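Local coordinates for penicillin-binding protein 2B (Streptococcus pneumoniae, PDB 2WAD) that probably forms the peptide cross-links between adjacent glycan strands of peptidoglycan as a penicillin-binding transpeptidase of the elongasome, at residues R479-I493 against D521-I535. Numbering follows the deposited sequence.
Sequences RSTFGEYGLGSATGI and DNYTPMQLAQYVATI. Unlike the reference sequence in segment 479-493: Ser489 (reference Thr).
Leu487 lies between two tyrosines of 521-535: its CB sits over a face of the Tyr523 ring, 3.9 Å from the centroid, and its CD1 over a face of Tyr531, a CH-pi contact each. Its CD2 turns to Leu528 CD2. Tyr531 directs its ring edge at the face of Tyr485 in an offset edge-to-face pair, planes at 89°; with CG roughly anti to its backbone N (chi1 150°), its CD1 comes 3.5 Å from Tyr485 CD1. Two amides tie loop to helix: Gln527 NE2 donates to Ser489 O (2.9 Å) from above the carbonyl plane, whereas Gln530 NE2 meets Thr491 O (2.9 Å) on an in-plane lone pair; their second acceptors are Thr500 O and Leu542 O respectively. Arg479 grips Asp521 side-on, NE to OD2 and NH2 to OD1 (2.8 Å), both through syn lone pairs, the flat groups nearly coplanar. This is the transpeptidase domain, where helix 525-536 lies against strands 342-348 and 645-650 of the antiparallel sheet. Helix 471-484 ends in a Schellman motif at Gly486. A capping box starts the other helix: Gln527 N donates to OG1 of the N-cap Thr524, and Thr524 N to Gln527 OE1, fixing the amide's rotation. Tyr485 OH hydrogen-bonds with Ser394 OG and Tyr531 OH with Val387 O; the Tyr531 side chain lies about 9 Å from that of Ser386, the probable acyl-ester nucleophile.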
# COMPACT_ATOMS: atom_id res chain seq x y z
N ARG A 479 11.20 20.58 11.15
CA ARG A 479 10.53 19.32 10.83
C ARG A 479 9.01 19.45 10.82
O ARG A 479 8.28 18.71 10.13
CB ARG A 479 10.96 18.19 11.78
CG ARG A 479 12.41 17.71 11.66
CD ARG A 479 12.69 16.57 12.66
NE ARG A 479 13.81 15.73 12.24
CZ ARG A 479 14.58 15.01 13.05
NH1 ARG A 479 14.34 14.99 14.36
NH2 ARG A 479 15.57 14.28 12.55
N SER A 480 8.52 20.43 11.57
CA SER A 480 7.08 20.70 11.56
C SER A 480 6.64 21.30 10.24
O SER A 480 5.63 20.87 9.65
CB SER A 480 6.66 21.53 12.78
OG SER A 480 5.43 22.21 12.56
N THR A 481 7.36 22.32 9.77
CA THR A 481 7.12 22.78 8.40
C THR A 481 7.25 21.67 7.35
O THR A 481 6.38 21.52 6.50
CB THR A 481 8.06 23.93 8.00
OG1 THR A 481 8.05 24.91 9.04
CG2 THR A 481 7.58 24.55 6.68
N PHE A 482 8.36 20.94 7.35
CA PHE A 482 8.51 19.77 6.47
C PHE A 482 7.27 18.85 6.49
O PHE A 482 6.73 18.52 5.44
CB PHE A 482 9.77 18.99 6.85
CG PHE A 482 11.07 19.67 6.48
CD1 PHE A 482 11.11 20.70 5.55
CD2 PHE A 482 12.27 19.27 7.03
CE1 PHE A 482 12.30 21.33 5.20
CE2 PHE A 482 13.48 19.87 6.66
CZ PHE A 482 13.50 20.91 5.75
N GLY A 483 6.81 18.47 7.69
CA GLY A 483 5.58 17.70 7.86
C GLY A 483 4.33 18.32 7.25
O GLY A 483 3.46 17.60 6.75
N GLU A 484 4.25 19.66 7.22
CA GLU A 484 3.14 20.32 6.52
C GLU A 484 3.06 20.00 5.03
O GLU A 484 2.02 20.19 4.39
CB GLU A 484 3.23 21.84 6.67
CG GLU A 484 2.93 22.36 8.08
CD GLU A 484 2.95 23.88 8.09
OE1 GLU A 484 4.04 24.46 8.18
OE2 GLU A 484 1.89 24.50 7.97
N TYR A 485 4.17 19.52 4.47
CA TYR A 485 4.25 19.24 3.04
C TYR A 485 4.29 17.75 2.82
O TYR A 485 4.38 17.26 1.67
CB TYR A 485 5.48 19.87 2.42
CG TYR A 485 5.39 21.35 2.14
CD1 TYR A 485 4.83 21.83 0.98
CD2 TYR A 485 6.01 22.26 3.00
CE1 TYR A 485 4.79 23.22 0.72
CE2 TYR A 485 6.01 23.62 2.73
CZ TYR A 485 5.40 24.11 1.59
OH TYR A 485 5.39 25.48 1.35
N GLY A 486 4.21 17.03 3.94
CA GLY A 486 4.23 15.57 3.92
C GLY A 486 5.63 14.99 3.97
O GLY A 486 5.85 13.79 3.79
N LEU A 487 6.61 15.85 4.19
CA LEU A 487 8.00 15.38 4.29
C LEU A 487 8.27 14.96 5.75
O LEU A 487 8.51 15.80 6.61
CB LEU A 487 8.95 16.51 3.87
CG LEU A 487 8.73 17.06 2.44
CD1 LEU A 487 9.57 18.27 2.15
CD2 LEU A 487 9.01 15.96 1.41
N GLY A 488 8.24 13.66 6.05
CA GLY A 488 8.44 13.17 7.42
C GLY A 488 7.13 12.91 8.15
O GLY A 488 7.15 12.55 9.32
N SER A 489 5.99 13.05 7.48
CA SER A 489 4.70 12.75 8.11
C SER A 489 3.94 11.79 7.22
O SER A 489 4.26 11.68 6.03
CB SER A 489 3.87 14.03 8.33
OG SER A 489 3.73 14.74 7.12
N ALA A 490 2.95 11.11 7.79
CA ALA A 490 1.98 10.31 7.04
C ALA A 490 1.39 11.08 5.88
O ALA A 490 0.96 12.23 6.06
CB ALA A 490 0.83 9.82 7.95
N THR A 491 1.31 10.44 4.71
CA THR A 491 0.72 11.05 3.51
C THR A 491 -0.79 10.95 3.45
O THR A 491 -1.44 11.78 2.81
CB THR A 491 1.32 10.47 2.20
OG1 THR A 491 0.95 9.10 2.05
CG2 THR A 491 2.82 10.54 2.18
N GLY A 492 -1.36 9.94 4.11
CA GLY A 492 -2.79 9.65 4.00
C GLY A 492 -3.17 8.68 2.89
O GLY A 492 -4.36 8.45 2.59
N ILE A 493 -2.16 8.11 2.23
CA ILE A 493 -2.45 7.27 1.07
C ILE A 493 -3.27 6.05 1.50
O ILE A 493 -3.10 5.56 2.62
CB ILE A 493 -1.19 6.83 0.33
CG1 ILE A 493 -1.57 6.30 -1.06
CG2 ILE A 493 -0.39 5.82 1.13
CD1 ILE A 493 -0.40 5.83 -1.85
N ASP A 521 17.18 13.96 7.14
CA ASP A 521 16.03 13.04 7.17
C ASP A 521 15.86 12.44 5.76
O ASP A 521 16.06 13.16 4.78
CB ASP A 521 14.76 13.80 7.57
CG ASP A 521 14.79 14.27 9.01
OD1 ASP A 521 15.65 13.80 9.77
OD2 ASP A 521 13.95 15.11 9.41
N ASN A 522 15.49 11.15 5.68
CA ASN A 522 15.12 10.43 4.45
C ASN A 522 13.60 10.31 4.27
O ASN A 522 12.88 10.01 5.23
CB ASN A 522 15.63 8.97 4.49
CG ASN A 522 17.16 8.84 4.37
OD1 ASN A 522 17.67 7.96 3.66
ND2 ASN A 522 17.90 9.68 5.08
N TYR A 523 13.11 10.46 3.04
CA TYR A 523 11.69 10.46 2.72
C TYR A 523 11.38 9.46 1.61
O TYR A 523 12.29 9.07 0.85
CB TYR A 523 11.30 11.86 2.25
CG TYR A 523 11.62 12.99 3.22
CD1 TYR A 523 11.30 12.91 4.58
CD2 TYR A 523 12.27 14.12 2.77
CE1 TYR A 523 11.59 13.94 5.46
CE2 TYR A 523 12.58 15.14 3.64
CZ TYR A 523 12.22 15.07 4.97
OH TYR A 523 12.55 16.13 5.79
N THR A 524 10.13 9.03 1.53
CA THR A 524 9.69 8.14 0.45
C THR A 524 9.34 8.94 -0.82
O THR A 524 9.11 10.14 -0.77
CB THR A 524 8.40 7.39 0.82
OG1 THR A 524 7.33 8.33 0.86
CG2 THR A 524 8.51 6.68 2.16
N PRO A 525 9.28 8.27 -1.98
CA PRO A 525 8.93 9.00 -3.21
C PRO A 525 7.49 9.53 -3.15
O PRO A 525 7.23 10.59 -3.72
CB PRO A 525 9.14 7.95 -4.32
CG PRO A 525 10.17 6.99 -3.75
CD PRO A 525 9.94 6.97 -2.24
N MET A 526 6.56 8.84 -2.47
CA MET A 526 5.20 9.33 -2.32
C MET A 526 5.17 10.64 -1.53
O MET A 526 4.46 11.58 -1.91
CB MET A 526 4.29 8.24 -1.72
CG MET A 526 2.82 8.60 -1.56
SD MET A 526 2.00 8.81 -3.17
CE MET A 526 2.19 7.15 -3.83
N GLN A 527 5.94 10.72 -0.44
CA GLN A 527 6.05 11.97 0.34
C GLN A 527 6.58 13.13 -0.52
O GLN A 527 6.10 14.28 -0.41
CB GLN A 527 6.96 11.76 1.57
CG GLN A 527 6.36 10.86 2.69
CD GLN A 527 7.33 10.62 3.84
OE1 GLN A 527 8.43 10.15 3.62
NE2 GLN A 527 6.92 10.94 5.06
N LEU A 528 7.59 12.83 -1.34
CA LEU A 528 8.18 13.88 -2.21
C LEU A 528 7.22 14.31 -3.32
O LEU A 528 7.20 15.48 -3.68
CB LEU A 528 9.56 13.46 -2.77
CG LEU A 528 10.63 13.35 -1.67
CD1 LEU A 528 11.79 12.42 -2.11
CD2 LEU A 528 11.18 14.72 -1.41
N ALA A 529 6.38 13.40 -3.84
CA ALA A 529 5.30 13.84 -4.72
C ALA A 529 4.25 14.70 -4.03
O ALA A 529 3.75 15.66 -4.61
CB ALA A 529 4.63 12.67 -5.44
N GLN A 530 3.85 14.34 -2.81
CA GLN A 530 2.79 15.09 -2.12
C GLN A 530 3.33 16.49 -1.83
O GLN A 530 2.59 17.46 -1.85
CB GLN A 530 2.43 14.44 -0.77
CG GLN A 530 1.27 15.15 -0.00
CD GLN A 530 0.86 14.36 1.23
OE1 GLN A 530 1.71 13.99 2.05
NE2 GLN A 530 -0.42 14.01 1.32
N TYR A 531 4.63 16.58 -1.57
CA TYR A 531 5.24 17.88 -1.27
C TYR A 531 5.12 18.82 -2.47
O TYR A 531 4.57 19.93 -2.37
CB TYR A 531 6.68 17.68 -0.77
CG TYR A 531 7.67 18.79 -1.05
CD1 TYR A 531 7.48 20.07 -0.53
CD2 TYR A 531 8.85 18.56 -1.77
CE1 TYR A 531 8.37 21.09 -0.73
CE2 TYR A 531 9.77 19.58 -1.99
CZ TYR A 531 9.52 20.84 -1.45
OH TYR A 531 10.40 21.89 -1.65
N VAL A 532 5.58 18.38 -3.64
CA VAL A 532 5.46 19.26 -4.80
C VAL A 532 4.00 19.48 -5.21
O VAL A 532 3.66 20.58 -5.69
CB VAL A 532 6.33 18.85 -6.02
CG1 VAL A 532 5.89 17.46 -6.55
CG2 VAL A 532 6.17 19.90 -7.12
N ALA A 533 3.13 18.48 -4.99
CA ALA A 533 1.69 18.63 -5.31
C ALA A 533 1.02 19.67 -4.42
O ALA A 533 0.13 20.40 -4.87
CB ALA A 533 0.93 17.30 -5.19
N THR A 534 1.48 19.75 -3.17
CA THR A 534 1.00 20.74 -2.20
C THR A 534 1.34 22.16 -2.64
O THR A 534 0.50 23.07 -2.60
CB THR A 534 1.59 20.45 -0.78
OG1 THR A 534 1.15 19.16 -0.32
CG2 THR A 534 1.18 21.52 0.23
N ILE A 535 2.58 22.36 -3.06
CA ILE A 535 2.97 23.61 -3.71
C ILE A 535 2.08 23.92 -4.92
O ILE A 535 1.57 25.03 -5.09
CB ILE A 535 4.46 23.59 -4.13
CG1 ILE A 535 5.34 23.50 -2.89
CG2 ILE A 535 4.76 24.87 -4.94
CD1 ILE A 535 6.84 23.27 -3.12